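Local coordinates for protein fructokinase (PDB 5EYN) that phosphorylates fructose at the expense of ATP as a sugar kinase of the PfkB (ribokinase-like) family, at residues M18-L23 with S132-E137; F64-N69 with H91-H96; L125-I130 with R152-A157. All coordinates share one frame; numbering follows the deposited sequence.

Contact 1. Residues M18-L23 with S132-E137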
loop_
_atom_site.group_PDB
_atom_site.type_symbol
_atom_site.label_atom_id
_atom_site.label_comp_id
_atom_site.label_asym_id
_atom_site.label_seq_id
_atom_site.Cartn_x
_atom_site.Cartn_y
_atom_site.Cartn_z
ATOM N N MET A 18 38.514 -3.711 -4.139
ATOM C CA MET A 18 37.212 -3.201 -3.744
ATOM C C MET A 18 36.297 -4.340 -3.319
ATOM O O MET A 18 35.864 -5.162 -4.131
ATOM C CB MET A 18 36.575 -2.424 -4.887
ATOM C CG MET A 18 35.244 -1.818 -4.519
ATOM S SD MET A 18 34.872 -0.370 -5.516
ATOM C CE MET A 18 34.801 -1.101 -7.152
ATOM N N SER A 19 35.990 -4.380 -2.034
ATOM C CA SER A 19 35.248 -5.499 -1.496
ATOM C C SER A 19 33.749 -5.315 -1.779
ATOM O O SER A 19 33.227 -4.201 -1.751
ATOM C CB SER A 19 35.528 -5.626 -0.003
ATOM O OG SER A 19 36.929 -5.760 0.215
ATOM N N ARG A 20 33.078 -6.412 -2.091
ATOM C CA ARG A 20 31.637 -6.387 -2.309
ATOM C C ARG A 20 30.915 -6.152 -0.998
ATOM O O ARG A 20 31.259 -6.751 0.020
ATOM C CB ARG A 20 31.175 -7.719 -2.890
ATOM C CG ARG A 20 29.681 -7.794 -3.110
ATOM C CD ARG A 20 29.283 -9.118 -3.743
ATOM N NE ARG A 20 29.688 -9.198 -5.141
ATOM C CZ ARG A 20 30.669 -9.958 -5.623
ATOM N NH1 ARG A 20 31.385 -10.742 -4.832
ATOM N NH2 ARG A 20 30.941 -9.936 -6.920
ATOM N N VAL A 21 29.929 -5.264 -1.036
ATOM C CA VAL A 21 29.014 -5.065 0.080
ATOM C C VAL A 21 27.663 -5.643 -0.304
ATOM O O VAL A 21 27.048 -5.205 -1.279
ATOM C CB VAL A 21 28.862 -3.588 0.443
ATOM C CG1 VAL A 21 27.950 -3.421 1.656
ATOM C CG2 VAL A 21 30.225 -2.943 0.682
ATOM N N TRP A 22 27.208 -6.628 0.472
ATOM C CA TRP A 22 25.884 -7.219 0.327
ATOM C C TRP A 22 24.912 -6.478 1.217
ATOM O O TRP A 22 25.203 -6.221 2.381
ATOM C CB TRP A 22 25.907 -8.687 0.769
ATOM C CG TRP A 22 26.585 -9.635 -0.169
ATOM C CD1 TRP A 22 27.838 -10.163 -0.031
ATOM C CD2 TRP A 22 26.052 -10.189 -1.382
ATOM N NE1 TRP A 22 28.110 -11.002 -1.068
ATOM C CE2 TRP A 22 27.038 -11.037 -1.917
ATOM C CE3 TRP A 22 24.845 -10.040 -2.072
ATOM C CZ2 TRP A 22 26.851 -11.738 -3.104
ATOM C CZ3 TRP A 22 24.664 -10.733 -3.246
ATOM C CH2 TRP A 22 25.655 -11.571 -3.748
ATOM N N LEU A 23 23.756 -6.161 0.653
ATOM C CA LEU A 23 22.647 -5.548 1.359
ATOM C C LEU A 23 21.478 -6.520 1.286
ATOM O O LEU A 23 21.238 -7.131 0.255
ATOM C CB LEU A 23 22.262 -4.206 0.706
ATOM C CG LEU A 23 23.251 -3.033 0.709
ATOM C CD1 LEU A 23 23.842 -2.785 2.062
ATOM C CD2 LEU A 23 24.368 -3.267 -0.308
ATOM N N SER A 132 26.060 -16.891 -2.047
ATOM C CA SER A 132 27.355 -17.321 -1.552
ATOM C C SER A 132 28.179 -16.095 -1.179
ATOM O O SER A 132 28.245 -15.120 -1.936
ATOM C CB SER A 132 28.080 -18.146 -2.610
ATOM O OG SER A 132 28.360 -17.334 -3.736
ATOM N N PHE A 133 28.786 -16.160 0.004
ATOM C CA PHE A 133 29.608 -15.087 0.529
ATOM C C PHE A 133 31.071 -15.494 0.462
ATOM O O PHE A 133 31.403 -16.683 0.405
ATOM C CB PHE A 133 29.263 -14.811 1.993
ATOM C CG PHE A 133 27.867 -14.306 2.231
ATOM C CD1 PHE A 133 27.223 -13.471 1.330
ATOM C CD2 PHE A 133 27.200 -14.672 3.390
ATOM C CE1 PHE A 133 25.945 -13.004 1.600
ATOM C CE2 PHE A 133 25.942 -14.203 3.655
ATOM C CZ PHE A 133 25.310 -13.380 2.752
ATOM N N GLN A 134 31.946 -14.500 0.510
ATOM C CA GLN A 134 33.373 -14.754 0.485
ATOM C C GLN A 134 34.084 -13.919 1.538
ATOM O O GLN A 134 33.596 -12.865 1.950
ATOM C CB GLN A 134 33.932 -14.424 -0.899
ATOM C CG GLN A 134 33.307 -15.258 -2.005
ATOM C CD GLN A 134 33.890 -14.958 -3.369
ATOM O OE1 GLN A 134 35.094 -15.073 -3.579
ATOM N NE2 GLN A 134 33.030 -14.577 -4.307
ATOM N N LYS A 135 35.254 -14.390 1.945
ATOM C CA LYS A 135 36.087 -13.693 2.907
ATOM C C LYS A 135 36.271 -12.226 2.501
ATOM O O LYS A 135 36.484 -11.907 1.329
ATOM C CB LYS A 135 37.437 -14.396 3.011
ATOM C CG LYS A 135 38.352 -13.837 4.070
ATOM C CD LYS A 135 39.686 -14.577 4.049
ATOM C CE LYS A 135 40.721 -13.903 4.930
ATOM N NZ LYS A 135 40.338 -13.910 6.364
ATOM N N GLY A 136 36.154 -11.324 3.472
ATOM C CA GLY A 136 36.408 -9.915 3.242
ATOM C C GLY A 136 35.215 -9.128 2.724
ATOM O O GLY A 136 35.268 -7.907 2.640
ATOM N N GLU A 137 34.131 -9.804 2.377
ATOM C CA GLU A 137 32.924 -9.103 1.983
ATOM C C GLU A 137 32.235 -8.509 3.200
ATOM O O GLU A 137 32.506 -8.890 4.341
ATOM C CB GLU A 137 31.977 -10.038 1.229
ATOM C CG GLU A 137 32.506 -10.446 -0.141
ATOM C CD GLU A 137 31.547 -11.345 -0.904
ATOM O OE1 GLU A 137 30.695 -11.997 -0.273
ATOM O OE2 GLU A 137 31.656 -11.413 -2.142
HETATM O O HOH W 1 37.311 -6.170 2.846
#
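Arg-20 and Glu-137 bring the two backbones closest, their CA atoms 5.2 Å apart. Segment 18-23 runs from loop into strand 21-24, while 132-137 ends in a type II beta turn from Gln-134 to Glu-137, with Gly-136 at a positive phi. One water donates to both Ser-19 OG and Gly-136 O, bridging the turn to the residues leading into the strand. The Glu-137 carboxylate does most of the work. Its OE2 takes a salt bridge from Arg-20 NH1 at 2.8 Å, lying in the guanidinium plane although the two flat groups stand 82° apart. The arginine sets off extended, with CG anti to the backbone N (chi1 178°), which carries CD over one face of the Trp-22 ring; the bend at chi3 then turns the guanidinium toward Glu-137. OE1 receives Trp-22 NE1 at 2.9 Å, in the plane of the indole, and Gln-134 N at 2.9 Å on the other face of the carboxylate, so three donors hold this group. In the ribokinase-like fold this is the entry to two neighbouring parallel strands of the large sheet, 21-24 and 138-142; Arg-20 and Trp-22 pair by backbone with Trp-138. Across the indole from Arg-20 CD, Phe-133 turns its edge to the five-membered ring in an edge-to-face pair, with centroids 4.9 Å apart and planes at 59°. Met-162 packs on both aromatic residues.

Contact 2. Residues F64-N69 with H91-H96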
loop_
_atom_site.group_PDB
_atom_site.type_symbol
_atom_site.label_atom_id
_atom_site.label_comp_id
_atom_site.label_asym_id
_atom_site.label_seq_id
_atom_site.Cartn_x
_atom_site.Cartn_y
_atom_site.Cartn_z
ATOM N N PHE A 64 20.307 -8.806 -1.913
ATOM C CA PHE A 64 19.511 -10.022 -1.928
ATOM C C PHE A 64 18.314 -9.873 -1.024
ATOM O O PHE A 64 18.399 -9.312 0.068
ATOM C CB PHE A 64 20.324 -11.298 -1.602
ATOM C CG PHE A 64 20.799 -11.439 -0.167
ATOM C CD1 PHE A 64 20.067 -12.184 0.758
ATOM C CD2 PHE A 64 22.017 -10.916 0.236
ATOM C CE1 PHE A 64 20.534 -12.372 2.062
ATOM C CE2 PHE A 64 22.481 -11.097 1.543
ATOM C CZ PHE A 64 21.734 -11.835 2.449
ATOM N N GLY A 65 17.179 -10.356 -1.503
ATOM C CA GLY A 65 15.945 -10.209 -0.765
ATOM C C GLY A 65 14.754 -10.508 -1.646
ATOM O O GLY A 65 14.902 -10.976 -2.779
ATOM N N ARG A 66 13.567 -10.265 -1.104
ATOM C CA ARG A 66 12.326 -10.463 -1.837
ATOM C C ARG A 66 11.516 -9.190 -1.904
ATOM O O ARG A 66 11.352 -8.485 -0.909
ATOM C CB ARG A 66 11.437 -11.508 -1.176
ATOM C CG ARG A 66 12.007 -12.891 -1.192
ATOM C CD ARG A 66 11.033 -13.932 -0.692
ATOM N NE ARG A 66 11.676 -15.231 -0.776
ATOM C CZ ARG A 66 11.143 -16.327 -1.299
ATOM N NH1 ARG A 66 9.909 -16.323 -1.794
ATOM N NH2 ARG A 66 11.850 -17.447 -1.311
ATOM N N VAL A 67 11.006 -8.918 -3.096
ATOM C CA VAL A 67 9.912 -7.976 -3.274
ATOM C C VAL A 67 8.715 -8.723 -3.838
ATOM O O VAL A 67 8.774 -9.930 -4.051
ATOM C CB VAL A 67 10.296 -6.823 -4.213
ATOM C CG1 VAL A 67 11.325 -5.918 -3.544
ATOM C CG2 VAL A 67 10.790 -7.355 -5.560
ATOM N N GLY A 68 7.612 -8.020 -4.047
ATOM C CA GLY A 68 6.442 -8.659 -4.597
ATOM C C GLY A 68 6.433 -8.660 -6.106
ATOM O O GLY A 68 7.091 -7.837 -6.740
ATOM N N ASN A 69 5.680 -9.598 -6.668
ATOM C CA ASN A 69 5.411 -9.642 -8.093
ATOM C C ASN A 69 4.301 -8.654 -8.392
ATOM O O ASN A 69 3.138 -9.028 -8.563
ATOM C CB ASN A 69 5.002 -11.052 -8.500
ATOM C CG ASN A 69 4.885 -11.212 -9.993
ATOM O OD1 ASN A 69 5.224 -10.309 -10.757
ATOM N ND2 ASN A 69 4.402 -12.372 -10.425
ATOM N N HIS A 91 14.543 -11.443 -5.557
ATOM C CA HIS A 91 13.531 -12.357 -6.048
ATOM C C HIS A 91 12.158 -11.790 -5.852
ATOM O O HIS A 91 11.933 -10.965 -4.975
ATOM C CB HIS A 91 13.593 -13.667 -5.279
ATOM C CG HIS A 91 14.939 -14.306 -5.293
ATOM N ND1 HIS A 91 15.480 -14.878 -6.424
ATOM C CD2 HIS A 91 15.863 -14.452 -4.318
ATOM C CE1 HIS A 91 16.678 -15.357 -6.143
ATOM N NE2 HIS A 91 16.932 -15.116 -4.869
ATOM N N PHE A 92 11.227 -12.290 -6.647
ATOM C CA PHE A 92 9.835 -11.937 -6.491
ATOM C C PHE A 92 9.142 -13.034 -5.715
ATOM O O PHE A 92 9.148 -14.200 -6.128
ATOM C CB PHE A 92 9.217 -11.722 -7.871
ATOM C CG PHE A 92 9.871 -10.609 -8.626
ATOM C CD1 PHE A 92 9.380 -9.320 -8.529
ATOM C CD2 PHE A 92 11.009 -10.836 -9.376
ATOM C CE1 PHE A 92 9.988 -8.283 -9.195
ATOM C CE2 PHE A 92 11.628 -9.794 -10.054
ATOM C CZ PHE A 92 11.117 -8.517 -9.959
ATOM N N ASP A 93 8.593 -12.679 -4.562
ATOM C CA ASP A 93 7.773 -13.622 -3.813
ATOM C C ASP A 93 6.508 -13.913 -4.602
ATOM O O ASP A 93 5.931 -13.004 -5.215
ATOM C CB ASP A 93 7.392 -13.054 -2.449
ATOM C CG ASP A 93 6.743 -14.085 -1.559
ATOM O OD1 ASP A 93 7.485 -14.840 -0.904
ATOM O OD2 ASP A 93 5.497 -14.153 -1.521
ATOM N N PRO A 94 6.067 -15.175 -4.591
ATOM C CA PRO A 94 4.890 -15.532 -5.390
ATOM C C PRO A 94 3.564 -14.959 -4.877
ATOM O O PRO A 94 2.621 -14.844 -5.653
ATOM C CB PRO A 94 4.876 -17.067 -5.327
ATOM C CG PRO A 94 5.694 -17.420 -4.140
ATOM C CD PRO A 94 6.726 -16.361 -4.009
ATOM N N VAL A 95 3.501 -14.591 -3.605
ATOM C CA VAL A 95 2.220 -14.282 -2.973
ATOM C C VAL A 95 2.149 -12.872 -2.384
ATOM O O VAL A 95 1.145 -12.183 -2.513
ATOM C CB VAL A 95 1.924 -15.321 -1.854
ATOM C CG1 VAL A 95 0.770 -14.862 -0.960
ATOM C CG2 VAL A 95 1.642 -16.690 -2.461
ATOM N N HIS A 96 3.209 -12.449 -1.724
ATOM C CA HIS A 96 3.159 -11.243 -0.917
ATOM C C HIS A 96 3.583 -9.999 -1.686
ATOM O O HIS A 96 4.363 -10.068 -2.615
ATOM C CB HIS A 96 4.013 -11.457 0.329
ATOM C CG HIS A 96 3.564 -12.627 1.137
ATOM N ND1 HIS A 96 2.475 -12.560 1.975
ATOM C CD2 HIS A 96 4.024 -13.898 1.208
ATOM C CE1 HIS A 96 2.286 -13.742 2.535
ATOM N NE2 HIS A 96 3.219 -14.568 2.095
HETATM O O HOH W 2 3.962 -11.315 -4.957
#
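Phe-92 lies alongside Val-67, both side chains pointing the same way from one face of the sheet, and Phe-92 CD1 rests 3.8 Å from Val-67 CG2. The rim of the phenyl ring also runs up to the backbone of the next residue, with Gly-68 O near its plane. Beneath them the strands are parallel: His-91 N bonds to Gly-65 O, Val-67 N to His-91 O at 2.9 Å, and Asp-93 N to Val-67 O at 2.8 Å. Arg-66, on the face shared with His-91 and Asp-93, sends an extended chain across to Asp-93, where NH1 meets OD1 at 3.0 Å in a salt bridge. That bond is bent (136° at the hydrogen), and OD1 sits 26° out of the guanidinium plane; the arginine's NE forms a salt bridge with Asp-129 OD1. Asp-93 OD2 meanwhile accepts from Val-95 N, an Asx turn, and also from His-96 N, completing an Asx motif that fixes the carboxylate as the chain turns through Pro-94 and Val-95. One water ties Asn-69 N to Asp-93 O and His-96 O. With helix 71-82 as the connection, strands 61-68 and 86-93 form a beta-alpha-beta unit at one edge of the large sheet of the ribokinase-like fold.

Contact 3. Residues L125-I130 with R152-A157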
loop_
_atom_site.group_PDB
_atom_site.type_symbol
_atom_site.label_atom_id
_atom_site.label_comp_id
_atom_site.label_asym_id
_atom_site.label_seq_id
_atom_site.Cartn_x
_atom_site.Cartn_y
_atom_site.Cartn_z
ATOM N N LEU A 125 11.776 -13.800 3.304
ATOM C CA LEU A 125 13.124 -14.250 2.976
ATOM C C LEU A 125 13.361 -15.659 3.525
ATOM O O LEU A 125 13.163 -15.911 4.714
ATOM C CB LEU A 125 14.161 -13.286 3.551
ATOM C CG LEU A 125 15.602 -13.574 3.154
ATOM C CD1 LEU A 125 15.874 -13.045 1.765
ATOM C CD2 LEU A 125 16.570 -12.963 4.145
ATOM N N GLN A 126 13.814 -16.556 2.657
ATOM C CA GLN A 126 14.106 -17.941 3.023
ATOM C C GLN A 126 15.609 -18.201 3.070
ATOM O O GLN A 126 16.408 -17.448 2.511
ATOM C CB GLN A 126 13.484 -18.901 2.011
ATOM C CG GLN A 126 11.976 -18.785 1.907
ATOM C CD GLN A 126 11.385 -19.716 0.870
ATOM O OE1 GLN A 126 12.095 -20.501 0.244
ATOM N NE2 GLN A 126 10.080 -19.622 0.675
ATOM N N LEU A 127 15.993 -19.301 3.703
ATOM C CA LEU A 127 17.402 -19.663 3.774
ATOM C C LEU A 127 18.003 -19.820 2.384
ATOM O O LEU A 127 19.154 -19.451 2.152
ATOM C CB LEU A 127 17.591 -20.942 4.571
ATOM C CG LEU A 127 17.319 -20.811 6.063
ATOM C CD1 LEU A 127 17.329 -22.192 6.700
ATOM C CD2 LEU A 127 18.354 -19.898 6.707
ATOM N N SER A 128 17.224 -20.338 1.444
ATOM C CA SER A 128 17.746 -20.567 0.102
ATOM C C SER A 128 17.914 -19.278 -0.701
ATOM O O SER A 128 18.481 -19.311 -1.790
ATOM C CB SER A 128 16.841 -21.537 -0.660
ATOM O OG SER A 128 15.531 -21.016 -0.793
ATOM N N ASP A 129 17.431 -18.151 -0.176
ATOM C CA ASP A 129 17.625 -16.873 -0.850
ATOM C C ASP A 129 19.010 -16.290 -0.591
ATOM O O ASP A 129 19.411 -15.336 -1.239
ATOM C CB ASP A 129 16.593 -15.849 -0.375
ATOM C CG ASP A 129 15.168 -16.217 -0.743
ATOM O OD1 ASP A 129 14.263 -15.728 -0.044
ATOM O OD2 ASP A 129 14.941 -16.953 -1.730
ATOM N N ILE A 130 19.736 -16.844 0.371
ATOM C CA ILE A 130 21.013 -16.266 0.749
ATOM C C ILE A 130 22.057 -16.667 -0.296
ATOM O O ILE A 130 22.182 -17.840 -0.613
ATOM C CB ILE A 130 21.462 -16.773 2.123
ATOM C CG1 ILE A 130 20.420 -16.425 3.196
ATOM C CG2 ILE A 130 22.820 -16.196 2.478
ATOM C CD1 ILE A 130 20.642 -17.168 4.498
ATOM N N ARG A 152 13.418 -13.179 9.826
ATOM C CA ARG A 152 14.251 -13.004 11.008
ATOM C C ARG A 152 15.287 -14.126 11.109
ATOM O O ARG A 152 16.479 -13.876 11.141
ATOM C CB ARG A 152 13.380 -12.937 12.271
ATOM C CG ARG A 152 14.200 -12.836 13.563
ATOM C CD ARG A 152 13.368 -12.986 14.820
ATOM N NE ARG A 152 12.252 -12.046 14.907
ATOM C CZ ARG A 152 11.359 -12.041 15.882
ATOM N NH1 ARG A 152 11.436 -12.955 16.848
ATOM N NH2 ARG A 152 10.379 -11.171 15.923
ATOM N N SER A 153 14.825 -15.366 11.115
ATOM C CA SER A 153 15.749 -16.486 11.194
ATOM C C SER A 153 16.635 -16.585 9.955
ATOM O O SER A 153 17.809 -16.940 10.066
ATOM C CB SER A 153 15.018 -17.803 11.474
ATOM O OG SER A 153 14.032 -18.114 10.514
ATOM N N SER A 154 16.106 -16.267 8.777
ATOM C CA SER A 154 16.932 -16.319 7.572
ATOM C C SER A 154 18.067 -15.299 7.628
ATOM O O SER A 154 19.183 -15.574 7.215
ATOM C CB SER A 154 16.098 -16.072 6.312
ATOM O OG SER A 154 15.146 -17.097 6.128
ATOM N N THR A 155 17.773 -14.131 8.163
ATOM C CA THR A 155 18.737 -13.063 8.214
ATOM C C THR A 155 19.788 -13.367 9.267
ATOM O O THR A 155 20.968 -13.150 9.062
ATOM C CB THR A 155 18.023 -11.720 8.482
ATOM O OG1 THR A 155 17.135 -11.433 7.394
ATOM C CG2 THR A 155 19.023 -10.626 8.604
ATOM N N PHE A 156 19.372 -13.893 10.411
ATOM C CA PHE A 156 20.373 -14.334 11.383
ATOM C C PHE A 156 21.284 -15.431 10.806
ATOM O O PHE A 156 22.479 -15.461 11.102
ATOM C CB PHE A 156 19.738 -14.802 12.692
ATOM C CG PHE A 156 19.394 -13.679 13.624
ATOM C CD1 PHE A 156 20.385 -12.896 14.173
ATOM C CD2 PHE A 156 18.084 -13.444 13.999
ATOM C CE1 PHE A 156 20.069 -11.876 15.046
ATOM C CE2 PHE A 156 17.773 -12.426 14.868
ATOM C CZ PHE A 156 18.762 -11.643 15.395
ATOM N N ALA A 157 20.737 -16.318 9.981
ATOM C CA ALA A 157 21.562 -17.341 9.343
ATOM C C ALA A 157 22.538 -16.688 8.378
ATOM O O ALA A 157 23.698 -17.069 8.325
ATOM C CB ALA A 157 20.700 -18.372 8.629
#
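Ser-154 points straight from its helix at the loop, and Leu-125, Leu-127 and Ile-130 gather round that turn of helix 151-165. The hydroxyl lies beside the serine's own backbone N (chi1 -64°), and OG comes within 2.7 Å of Leu-125 O. Pro-150 O, just ahead of the helix, is also within hydrogen-bonding reach of the same hydroxyl. Leu-125 extends with CG anti to its amide nitrogen (chi1 -174°), which brings CD2 alongside Ser-154 CB at 3.8 Å and to 3.6 Å from Thr-155 OG1. Its chain crosses that of Thr-155 at about a right angle, and the threonine hydroxyl itself bonds to Ser-151 O. Further along the helix, Leu-127 reaches Ala-157 with one methyl: CD2 to CB is 3.4 Å, tighter than usual for two carbons. Ile-130 comes in end-on, its CD1 3.5 Å from Ser-154 O, and the same methyl also lies near Ala-157 CB. Behind this row the loop folds into a 3-10 turn over 127-129, and Gln-126 N donates to Asp-129 OD1 at 2.9 Å in a nearly straight bond (179°). The small residues Ser-154 and Ala-157 probably allow the loop to sit close to the helix: aliphatic methyls pack round them, and one serine hydroxyl near the carbonyls of Leu-125 and Pro-150 supplies the polar part.

Contacts 1 and 2 belong to the same large sheet: strands 21-24 and 61-68 are neighbours there, with Leu-23 O within 2.9 Å of Phe-64 N, and Phe-64 packs against Trp-22 and Phe-133. Contact 3 stands off the sheet, where the loop leading to 132-137 meets helix 151-165; Arg-66 and Asp-129 join it to contact 2. Each mixes core and surface: Trp-22 and Glu-137 are buried in contact 1, Gly-65 to Gly-68 in contact 2 while Asn-69 and Pro-94 are exposed, and Ser-154 in contact 3 while Leu-127 is exposed. Their chemistry differs: a carboxylate with several donors beside aromatic rings, backbone pairing at the sheet's edge, and mostly aliphatic packing, respectively.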